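Local coordinates for cell envelope-related transcriptional attenuator domain-containing protein (Eubacterium siraeum, PDB 4OBM), which is of unknown function but belongs to the LytR-CpsA-Psr family, whose members probably act in cell-envelope assembly, at residues 67-70 with 71-74; 100-103 with 104-108; 193-196 with 197-201. All coordinates share one frame; numbering follows the deposited sequence.

Contact 1. Residues 67-70 with 71-74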
ATOM      1  N   GLY A  67       1.818  -0.419  23.086  1.00 44.64           N
ATOM      2  CA  GLY A  67       0.848   0.576  23.500  1.00 43.23           C
ATOM      3  C   GLY A  67      -0.468   0.410  22.781  1.00 43.99           C
ATOM      4  O   GLY A  67      -1.032  -0.682  22.738  1.00 44.03           O
ATOM      5  N   ASN A  68      -0.948   1.496  22.200  1.00 38.29           N
ATOM      6  CA  ASN A  68      -2.216   1.581  21.480  1.00 35.63           C
ATOM      7  C   ASN A  68      -2.188   0.918  20.095  1.00 33.63           C
ATOM      8  O   ASN A  68      -1.126   0.541  19.575  1.00 31.94           O
ATOM      9  CB  ASN A  68      -2.598   3.058  21.335  1.00 36.30           C
ATOM     10  CG  ASN A  68      -2.941   3.702  22.654  1.00 54.66           C
ATOM     11  OD1 ASN A  68      -3.414   3.051  23.587  1.00 41.55           O
ATOM     12  ND2 ASN A  68      -2.704   4.997  22.759  1.00 53.79           N
ATOM     13  N   THR A  69      -3.383   0.801  19.498  1.00 27.00           N
ATOM     14  CA  THR A  69      -3.576   0.234  18.167  1.00 24.79           C
ATOM     15  C   THR A  69      -3.127   1.234  17.117  1.00 28.49           C
ATOM     16  O   THR A  69      -3.049   2.426  17.408  1.00 29.08           O
ATOM     17  CB  THR A  69      -5.048  -0.167  17.936  1.00 26.26           C
ATOM     18  OG1 THR A  69      -5.857   1.007  17.824  1.00 26.69           O
ATOM     19  CG2 THR A  69      -5.579  -1.093  18.998  1.00 22.01           C
ATOM     20  N   ILE A  70      -2.892   0.766  15.892  1.00 25.47           N
ATOM     21  CA  ILE A  70      -2.544   1.622  14.761  1.00 26.27           C
ATOM     22  C   ILE A  70      -3.624   2.697  14.620  1.00 29.10           C
ATOM     23  O   ILE A  70      -3.292   3.881  14.538  1.00 29.39           O
ATOM     24  CB  ILE A  70      -2.388   0.797  13.442  1.00 30.18           C
ATOM     25  CG1 ILE A  70      -1.312  -0.290  13.534  1.00 32.20           C
ATOM     26  CG2 ILE A  70      -2.130   1.709  12.225  1.00 32.00           C
ATOM     27  CD1 ILE A  70       0.092   0.208  13.740  1.00 48.30           C
ATOM     28  N   LYS A  71      -4.914   2.281  14.637  1.00 24.43           N
ATOM     29  CA  LYS A  71      -6.055   3.177  14.499  1.00 23.33           C
ATOM     30  C   LYS A  71      -6.095   4.222  15.602  1.00 29.25           C
ATOM     31  O   LYS A  71      -6.322   5.388  15.284  1.00 29.65           O
ATOM     32  CB  LYS A  71      -7.369   2.403  14.437  1.00 24.97           C
ATOM     33  CG  LYS A  71      -8.574   3.285  14.131  1.00 24.03           C
ATOM     34  CD  LYS A  71      -9.800   2.490  13.801  1.00 23.48           C
ATOM     35  CE  LYS A  71     -10.895   3.460  13.445  1.00 22.53           C
ATOM     36  NZ  LYS A  71     -12.200   2.793  13.285  1.00 28.04           N
ATOM     37  N   GLN A  72      -5.866   3.829  16.880  1.00 26.82           N
ATOM     38  CA  GLN A  72      -5.880   4.767  18.016  1.00 26.77           C
ATOM     39  C   GLN A  72      -4.798   5.818  17.840  1.00 30.49           C
ATOM     40  O   GLN A  72      -5.078   7.002  17.990  1.00 30.98           O
ATOM     41  CB  GLN A  72      -5.696   4.038  19.363  1.00 28.97           C
ATOM     42  CG  GLN A  72      -6.957   3.351  19.877  1.00 39.64           C
ATOM     43  CD  GLN A  72      -6.708   2.521  21.116  1.00 43.52           C
ATOM     44  OE1 GLN A  72      -5.662   1.880  21.294  1.00 32.79           O
ATOM     45  NE2 GLN A  72      -7.688   2.499  21.989  1.00 32.13           N
ATOM     46  N   ILE A  73      -3.580   5.383  17.461  1.00 26.34           N
ATOM     47  CA  ILE A  73      -2.438   6.251  17.210  1.00 25.57           C
ATOM     48  C   ILE A  73      -2.773   7.215  16.077  1.00 30.35           C
ATOM     49  O   ILE A  73      -2.553   8.410  16.237  1.00 30.31           O
ATOM     50  CB  ILE A  73      -1.143   5.423  16.937  1.00 27.97           C
ATOM     51  CG1 ILE A  73      -0.738   4.633  18.210  1.00 28.16           C
ATOM     52  CG2 ILE A  73       0.009   6.327  16.450  1.00 26.89           C
ATOM     53  CD1 ILE A  73       0.026   3.328  17.952  1.00 33.89           C
ATOM     54  N   CYS A  74      -3.353   6.715  14.965  1.00 28.46           N
ATOM     55  CA  CYS A  74      -3.741   7.554  13.828  1.00 28.28           C
ATOM     56  C   CYS A  74      -4.786   8.613  14.245  1.00 32.36           C
ATOM     57  O   CYS A  74      -4.729   9.748  13.747  1.00 33.16           O
ATOM     58  CB  CYS A  74      -4.238   6.712  12.657  1.00 27.60           C
ATOM     59  SG  CYS A  74      -4.421   7.633  11.107  1.00 30.75           S
TER

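Contact 2. Residues 100-103 with 104-108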
ATOM      1  N   PHE A 100      -6.805   8.117   1.931  1.00 21.16           N
ATOM      2  CA  PHE A 100      -7.902   8.053   0.979  1.00 21.24           C
ATOM      3  C   PHE A 100      -9.208   8.065   1.717  1.00 24.31           C
ATOM      4  O   PHE A 100      -9.240   7.738   2.896  1.00 22.43           O
ATOM      5  CB  PHE A 100      -7.816   6.760   0.136  1.00 22.79           C
ATOM      6  CG  PHE A 100      -6.683   6.716  -0.855  1.00 24.84           C
ATOM      7  CD1 PHE A 100      -6.787   7.363  -2.084  1.00 27.06           C
ATOM      8  CD2 PHE A 100      -5.524   5.996  -0.579  1.00 25.97           C
ATOM      9  CE1 PHE A 100      -5.733   7.332  -2.997  1.00 27.90           C
ATOM     10  CE2 PHE A 100      -4.473   5.958  -1.499  1.00 28.82           C
ATOM     11  CZ  PHE A 100      -4.587   6.621  -2.702  1.00 26.90           C
ATOM     12  N   THR A 101     -10.293   8.403   1.015  1.00 21.83           N
ATOM     13  CA  THR A 101     -11.651   8.262   1.528  1.00 22.07           C
ATOM     14  C   THR A 101     -12.362   7.282   0.591  1.00 26.22           C
ATOM     15  O   THR A 101     -11.791   6.918  -0.453  1.00 23.18           O
ATOM     16  CB  THR A 101     -12.368   9.601   1.620  1.00 27.75           C
ATOM     17  OG1 THR A 101     -12.548  10.071   0.283  1.00 27.69           O
ATOM     18  CG2 THR A 101     -11.627  10.630   2.518  1.00 23.77           C
ATOM     19  N   LYS A 102     -13.619   6.900   0.898  1.00 25.34           N
ATOM     20  CA  LYS A 102     -14.343   6.014  -0.025  1.00 26.03           C
ATOM     21  C   LYS A 102     -14.376   6.657  -1.412  1.00 28.78           C
ATOM     22  O   LYS A 102     -14.095   5.997  -2.413  1.00 27.71           O
ATOM     23  CB  LYS A 102     -15.768   5.705   0.480  1.00 29.41           C
ATOM     24  CG  LYS A 102     -16.661   5.032  -0.547  1.00 25.12           C
ATOM     25  CD  LYS A 102     -17.973   4.644   0.031  1.00 28.28           C
ATOM     26  CE  LYS A 102     -18.861   4.016  -1.025  1.00 33.20           C
ATOM     27  NZ  LYS A 102     -20.093   3.442  -0.423  1.00 39.03           N
ATOM     28  N   SER A 103     -14.651   7.971  -1.430  1.00 25.16           N
ATOM     29  CA  SER A 103     -14.769   8.804  -2.616  1.00 25.60           C
ATOM     30  C   SER A 103     -13.444   8.927  -3.413  1.00 28.22           C
ATOM     31  O   SER A 103     -13.453   8.691  -4.622  1.00 25.43           O
ATOM     32  CB  SER A 103     -15.277  10.188  -2.217  1.00 29.60           C
ATOM     33  OG  SER A 103     -15.468  11.012  -3.352  1.00 40.73           O
ATOM     34  N   THR A 104     -12.328   9.308  -2.752  1.00 25.26           N
ATOM     35  CA  THR A 104     -11.064   9.530  -3.466  1.00 25.07           C
ATOM     36  C   THR A 104     -10.427   8.206  -3.956  1.00 29.69           C
ATOM     37  O   THR A 104      -9.926   8.182  -5.085  1.00 29.79           O
ATOM     38  CB  THR A 104     -10.082  10.422  -2.680  1.00 26.45           C
ATOM     39  OG1 THR A 104      -9.601   9.755  -1.519  1.00 25.25           O
ATOM     40  CG2 THR A 104     -10.689  11.769  -2.308  1.00 21.89           C
ATOM     41  N   LEU A 105     -10.497   7.112  -3.169  1.00 25.62           N
ATOM     42  CA  LEU A 105      -9.974   5.805  -3.592  1.00 24.39           C
ATOM     43  C   LEU A 105     -10.762   5.243  -4.815  1.00 27.71           C
ATOM     44  O   LEU A 105     -10.152   4.680  -5.720  1.00 26.86           O
ATOM     45  CB  LEU A 105      -9.990   4.778  -2.431  1.00 24.00           C
ATOM     46  CG  LEU A 105      -9.195   3.461  -2.673  1.00 29.21           C
ATOM     47  CD1 LEU A 105      -7.809   3.713  -3.361  1.00 28.86           C
ATOM     48  CD2 LEU A 105      -9.017   2.673  -1.390  1.00 30.14           C
ATOM     49  N   THR A 106     -12.105   5.398  -4.831  1.00 23.71           N
ATOM     50  CA  THR A 106     -12.952   4.914  -5.925  1.00 23.67           C
ATOM     51  C   THR A 106     -12.629   5.711  -7.192  1.00 27.70           C
ATOM     52  O   THR A 106     -12.530   5.132  -8.281  1.00 27.34           O
ATOM     53  CB  THR A 106     -14.435   5.011  -5.530  1.00 30.67           C
ATOM     54  OG1 THR A 106     -14.626   4.346  -4.273  1.00 28.48           O
ATOM     55  CG2 THR A 106     -15.370   4.434  -6.587  1.00 27.18           C
ATOM     56  N   GLU A 107     -12.423   7.035  -7.029  1.00 23.88           N
ATOM     57  CA  GLU A 107     -12.056   7.923  -8.109  1.00 23.24           C
ATOM     58  C   GLU A 107     -10.679   7.550  -8.661  1.00 28.80           C
ATOM     59  O   GLU A 107     -10.534   7.507  -9.885  1.00 30.60           O
ATOM     60  CB  GLU A 107     -12.103   9.381  -7.682  1.00 24.57           C
ATOM     61  CG  GLU A 107     -12.622  10.226  -8.830  1.00 39.24           C
ATOM     62  CD  GLU A 107     -12.383  11.718  -8.770  1.00 62.17           C
ATOM     63  OE1 GLU A 107     -12.577  12.317  -7.685  1.00 54.24           O
ATOM     64  OE2 GLU A 107     -12.048  12.295  -9.830  1.00 52.26           O
ATOM     65  N   LEU A 108      -9.704   7.200  -7.793  1.00 24.61           N
ATOM     66  CA  LEU A 108      -8.380   6.747  -8.251  1.00 23.91           C
ATOM     67  C   LEU A 108      -8.539   5.519  -9.146  1.00 28.52           C
ATOM     68  O   LEU A 108      -8.060   5.553 -10.267  1.00 30.47           O
ATOM     69  CB  LEU A 108      -7.413   6.456  -7.085  1.00 23.03           C
ATOM     70  CG  LEU A 108      -6.044   5.809  -7.433  1.00 27.00           C
ATOM     71  CD1 LEU A 108      -5.071   6.814  -8.004  1.00 27.03           C
ATOM     72  CD2 LEU A 108      -5.413   5.225  -6.220  1.00 30.86           C
TER
HETATM   73  O   HOH W   1     -13.099  12.178  -4.903  1.00 36.23           O

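Contact 3. Residues 193-196 with 197-201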
ATOM      1  N   ILE A 193      -0.823  11.528 -10.178  1.00 26.86           N
ATOM      2  CA  ILE A 193      -0.235  12.363  -9.145  1.00 26.64           C
ATOM      3  C   ILE A 193      -0.924  13.731  -9.039  1.00 29.01           C
ATOM      4  O   ILE A 193      -1.017  14.262  -7.927  1.00 27.85           O
ATOM      5  CB  ILE A 193       1.303  12.503  -9.294  1.00 30.21           C
ATOM      6  CG1 ILE A 193       1.947  12.810  -7.924  1.00 30.74           C
ATOM      7  CG2 ILE A 193       1.714  13.509 -10.361  1.00 30.60           C
ATOM      8  CD1 ILE A 193       1.823  11.653  -6.891  1.00 37.71           C
ATOM      9  N   ASN A 194      -1.404  14.296 -10.170  1.00 25.93           N
ATOM     10  CA  ASN A 194      -2.130  15.562 -10.121  1.00 25.85           C
ATOM     11  C   ASN A 194      -3.393  15.372  -9.254  1.00 27.46           C
ATOM     12  O   ASN A 194      -3.700  16.248  -8.440  1.00 26.05           O
ATOM     13  CB  ASN A 194      -2.463  16.077 -11.523  1.00 28.56           C
ATOM     14  CG  ASN A 194      -3.236  17.377 -11.551  1.00 49.78           C
ATOM     15  OD1 ASN A 194      -4.438  17.389 -11.822  1.00 48.40           O
ATOM     16  ND2 ASN A 194      -2.567  18.499 -11.272  1.00 38.24           N
ATOM     17  N   PHE A 195      -4.070  14.201  -9.372  1.00 23.07           N
ATOM     18  CA  PHE A 195      -5.251  13.854  -8.566  1.00 22.86           C
ATOM     19  C   PHE A 195      -4.870  13.635  -7.067  1.00 26.13           C
ATOM     20  O   PHE A 195      -5.583  14.112  -6.184  1.00 23.64           O
ATOM     21  CB  PHE A 195      -5.973  12.592  -9.118  1.00 24.21           C
ATOM     22  CG  PHE A 195      -7.095  12.136  -8.211  1.00 25.05           C
ATOM     23  CD1 PHE A 195      -8.302  12.826  -8.170  1.00 28.23           C
ATOM     24  CD2 PHE A 195      -6.930  11.044  -7.367  1.00 26.26           C
ATOM     25  CE1 PHE A 195      -9.318  12.438  -7.288  1.00 27.94           C
ATOM     26  CE2 PHE A 195      -7.945  10.665  -6.480  1.00 27.81           C
ATOM     27  CZ  PHE A 195      -9.144  11.340  -6.479  1.00 25.77           C
ATOM     28  N   ILE A 196      -3.779  12.877  -6.799  1.00 23.49           N
ATOM     29  CA  ILE A 196      -3.323  12.604  -5.431  1.00 24.60           C
ATOM     30  C   ILE A 196      -3.044  13.926  -4.673  1.00 30.04           C
ATOM     31  O   ILE A 196      -3.591  14.134  -3.593  1.00 29.76           O
ATOM     32  CB  ILE A 196      -2.069  11.670  -5.436  1.00 27.58           C
ATOM     33  CG1 ILE A 196      -2.373  10.239  -5.980  1.00 27.76           C
ATOM     34  CG2 ILE A 196      -1.303  11.671  -4.089  1.00 26.95           C
ATOM     35  CD1 ILE A 196      -3.522   9.399  -5.273  1.00 31.56           C
ATOM     36  N   ILE A 197      -2.220  14.808  -5.259  1.00 27.42           N
ATOM     37  CA  ILE A 197      -1.783  16.067  -4.656  1.00 27.64           C
ATOM     38  C   ILE A 197      -2.965  17.021  -4.428  1.00 31.62           C
ATOM     39  O   ILE A 197      -3.003  17.688  -3.386  1.00 31.51           O
ATOM     40  CB  ILE A 197      -0.651  16.706  -5.528  1.00 31.41           C
ATOM     41  CG1 ILE A 197       0.657  15.884  -5.382  1.00 32.43           C
ATOM     42  CG2 ILE A 197      -0.391  18.205  -5.205  1.00 32.05           C
ATOM     43  CD1 ILE A 197       1.733  16.218  -6.376  1.00 41.18           C
ATOM     44  N   ASN A 198      -3.939  17.055  -5.366  1.00 26.87           N
ATOM     45  CA  ASN A 198      -5.020  18.021  -5.286  1.00 26.10           C
ATOM     46  C   ASN A 198      -6.286  17.551  -4.590  1.00 29.19           C
ATOM     47  O   ASN A 198      -7.043  18.410  -4.155  1.00 29.65           O
ATOM     48  CB  ASN A 198      -5.375  18.565  -6.688  1.00 24.38           C
ATOM     49  CG  ASN A 198      -4.271  19.390  -7.327  1.00 37.47           C
ATOM     50  OD1 ASN A 198      -4.041  20.549  -6.986  1.00 26.67           O
ATOM     51  ND2 ASN A 198      -3.545  18.811  -8.266  1.00 28.23           N
ATOM     52  N   PHE A 199      -6.563  16.248  -4.488  1.00 26.64           N
ATOM     53  CA  PHE A 199      -7.858  15.859  -3.921  1.00 26.37           C
ATOM     54  C   PHE A 199      -7.785  14.852  -2.759  1.00 28.92           C
ATOM     55  O   PHE A 199      -8.818  14.538  -2.163  1.00 27.23           O
ATOM     56  CB  PHE A 199      -8.788  15.344  -5.048  1.00 27.83           C
ATOM     57  CG  PHE A 199      -9.143  16.460  -6.015  1.00 29.31           C
ATOM     58  CD1 PHE A 199     -10.141  17.379  -5.707  1.00 31.66           C
ATOM     59  CD2 PHE A 199      -8.413  16.649  -7.188  1.00 31.39           C
ATOM     60  CE1 PHE A 199     -10.433  18.434  -6.576  1.00 32.88           C
ATOM     61  CE2 PHE A 199      -8.702  17.709  -8.052  1.00 33.65           C
ATOM     62  CZ  PHE A 199      -9.717  18.587  -7.746  1.00 31.88           C
ATOM     63  N   THR A 200      -6.585  14.391  -2.402  1.00 24.86           N
ATOM     64  CA  THR A 200      -6.466  13.474  -1.285  1.00 23.34           C
ATOM     65  C   THR A 200      -5.779  14.181  -0.120  1.00 27.58           C
ATOM     66  O   THR A 200      -5.072  15.165  -0.324  1.00 27.73           O
ATOM     67  CB  THR A 200      -5.729  12.175  -1.681  1.00 29.03           C
ATOM     68  OG1 THR A 200      -4.325  12.420  -1.797  1.00 33.20           O
ATOM     69  CG2 THR A 200      -6.285  11.528  -2.942  1.00 25.38           C
ATOM     70  N   ASN A 201      -5.981  13.663   1.100  1.00 24.62           N
ATOM     71  CA  ASN A 201      -5.309  14.132   2.300  1.00 24.50           C
ATOM     72  C   ASN A 201      -3.882  13.551   2.253  1.00 27.21           C
ATOM     73  O   ASN A 201      -3.696  12.370   2.518  1.00 25.89           O
ATOM     74  CB  ASN A 201      -6.085  13.683   3.549  1.00 24.05           C
ATOM     75  CG  ASN A 201      -5.558  14.206   4.868  1.00 39.35           C
ATOM     76  OD1 ASN A 201      -4.413  14.656   5.005  1.00 38.11           O
ATOM     77  ND2 ASN A 201      -6.390  14.134   5.885  1.00 26.84           N
TER

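Contact 1. Residues 67-70 with 71-74
Thr69 and Gln72 hold each other through two reciprocal hydrogen bonds at the start of helix 70-90. Gln72 N donates to Thr69 OG1 over 3.0 Å, and in return Thr69 N donates to Gln72 OE1 over 3.1 Å, nearly straight at 170° and meeting a lone pair in the plane of the side-chain carbonyl. This is a capping box with Thr69 as N-cap. The hydroxyl can face into the first turn because chi1 of Thr69 (70°) sets OG1 between its backbone N and carbonyl carbon. Gln72 has CG anti to its own carbonyl carbon, and from there the extended chain runs back past the threonine, CG lying 3.3 Å from Thr69 OG1, before the amide turns its oxygen onto Thr69 N. The regular helical bonds follow: Ile73 N to Thr69 O at 3.0 Å and Cys74 N to Ile70 O at 2.9 Å.

Outside the box, Asn68 crosses the glutamine side chain at about a right angle, with the two amide planes 68° apart. Its CB rests 3.3 Å from Gln72 OE1, while Asn68 ND2 makes a weak hydrogen bond to Gln76 one turn further on. Ile73 CD1 lies against the carbonyl oxygens of Asn68 and Thr69, 3.4 Å from Asn68 O. Ile70 turns to the protein interior, against Ile64, Tyr41 and Val82, and Lys71 extends to a salt bridge with Asp39.

Gln72 N, in the first turn, thus gets a side-chain acceptor, and the bond from Thr69 N to OE1 would restrain the turning of the glutamine amide.

Contact 2. Residues 100-103 with 104-108
The ring of Phe100 carries Leu105 CD1 over one face, almost centred: the methyl stands 4.0 Å from the ring centroid and 10° off the normal, a CH-pi contact. At the ring edge, near its plane, sits Thr104 OG1, 3.7 Å from Phe100 CD1. Leu108 CD2 approaches obliquely, 3.9 Å from Phe100 CE1, one turn further along the helix. With an alanine here, Leu105 CD1 and Leu108 CD2 would probably lose the ring they pack on, and a gap would be likely to open beside Ile196 of helix 186-199.

Just after the aromatic residue, which ends strand 94-100, the chain turns into helix 102-112 through a capping box. Thr101, the N-cap, accepts from Thr104 N on OG1 (3.1 Å), and Thr101 N donates to Thr104 OG1 (3.0 Å). Both hydroxyls lie between backbone N and carbonyl carbon, chi1 67° and 68°, which brings each within range of the other residue's amide.

Lys102 O receives two donors, Thr106 N and Thr106 OG1, from opposite faces of its carbonyl plane; the hydroxyl bond is short, 2.5 Å. On another side of the helix, a water joins Ser103 OG to Glu107 OE1, donating to the carboxylate over 2.8 Å. Tyr149 of helix 145-152 touches both Lys102 and Thr106.

Contact 3. Residues 193-196 with 197-201
Ile193 meets Ile197 one turn on, CG1 to CD1 at 3.7 Å, alongside the backbone bond from Ile197 N to Ile193 O. Asn194 O is gripped twice by Asn198, by its backbone N and by its side-chain ND2; the latter bond is short at 2.6 Å, and the acceptor lies near the plane of the Asn198 amide. With CG beside its own backbone N (chi1 -66°), Asn198 bends its amide back along the helix to this carbonyl.

Phe195 O accepts from Phe199 N. The two rings are near parallel, 21° between planes, but slid apart with centroids 6.0 Å from each other, and the closest side-chain touch is Phe195 CE1 to Phe199 CB at 3.7 Å. The Phe195 ring also packs on Met111 of helix 102-112.

Ile196 O takes two bonds from Thr200, from OG1 at 2.6 Å and from N at 3.2 Å, arriving on opposite faces of its carbonyl plane. Thr200 is the first residue to leave helical torsions. This is the C-terminal end of helix 186-199, where the carbonyls of Asn194 and Ile196 each take a side-chain donor besides the backbone N-H, before the chain enters strand 201-202, an outermost strand of the mixed sheet.

In the fold
Along the chain the three sites come in series, each at an end of a helix: contacts 1 and 2 at the starts of helices 70-90 and 102-112, contact 3 at the finish of helix 186-199. Contacts 2 and 3 are neighbours, their centres 11 Å apart, and touch directly: Phe100 CE1 lies 3.8 Å from Ile196 CD1, and the Phe195 ring packs against Thr104 and Glu107. Each also borders the same mixed sheet, since strand 94-100 leads into contact 2 and its antiparallel neighbour 201-202 follows contact 3. Contact 1 stands apart, centres 23 and 26 Å away. Contacts 2 and 3 thus join two helix ends to adjacent strands, while contact 1 packs on strand 40-47 through side chains such as Ile70.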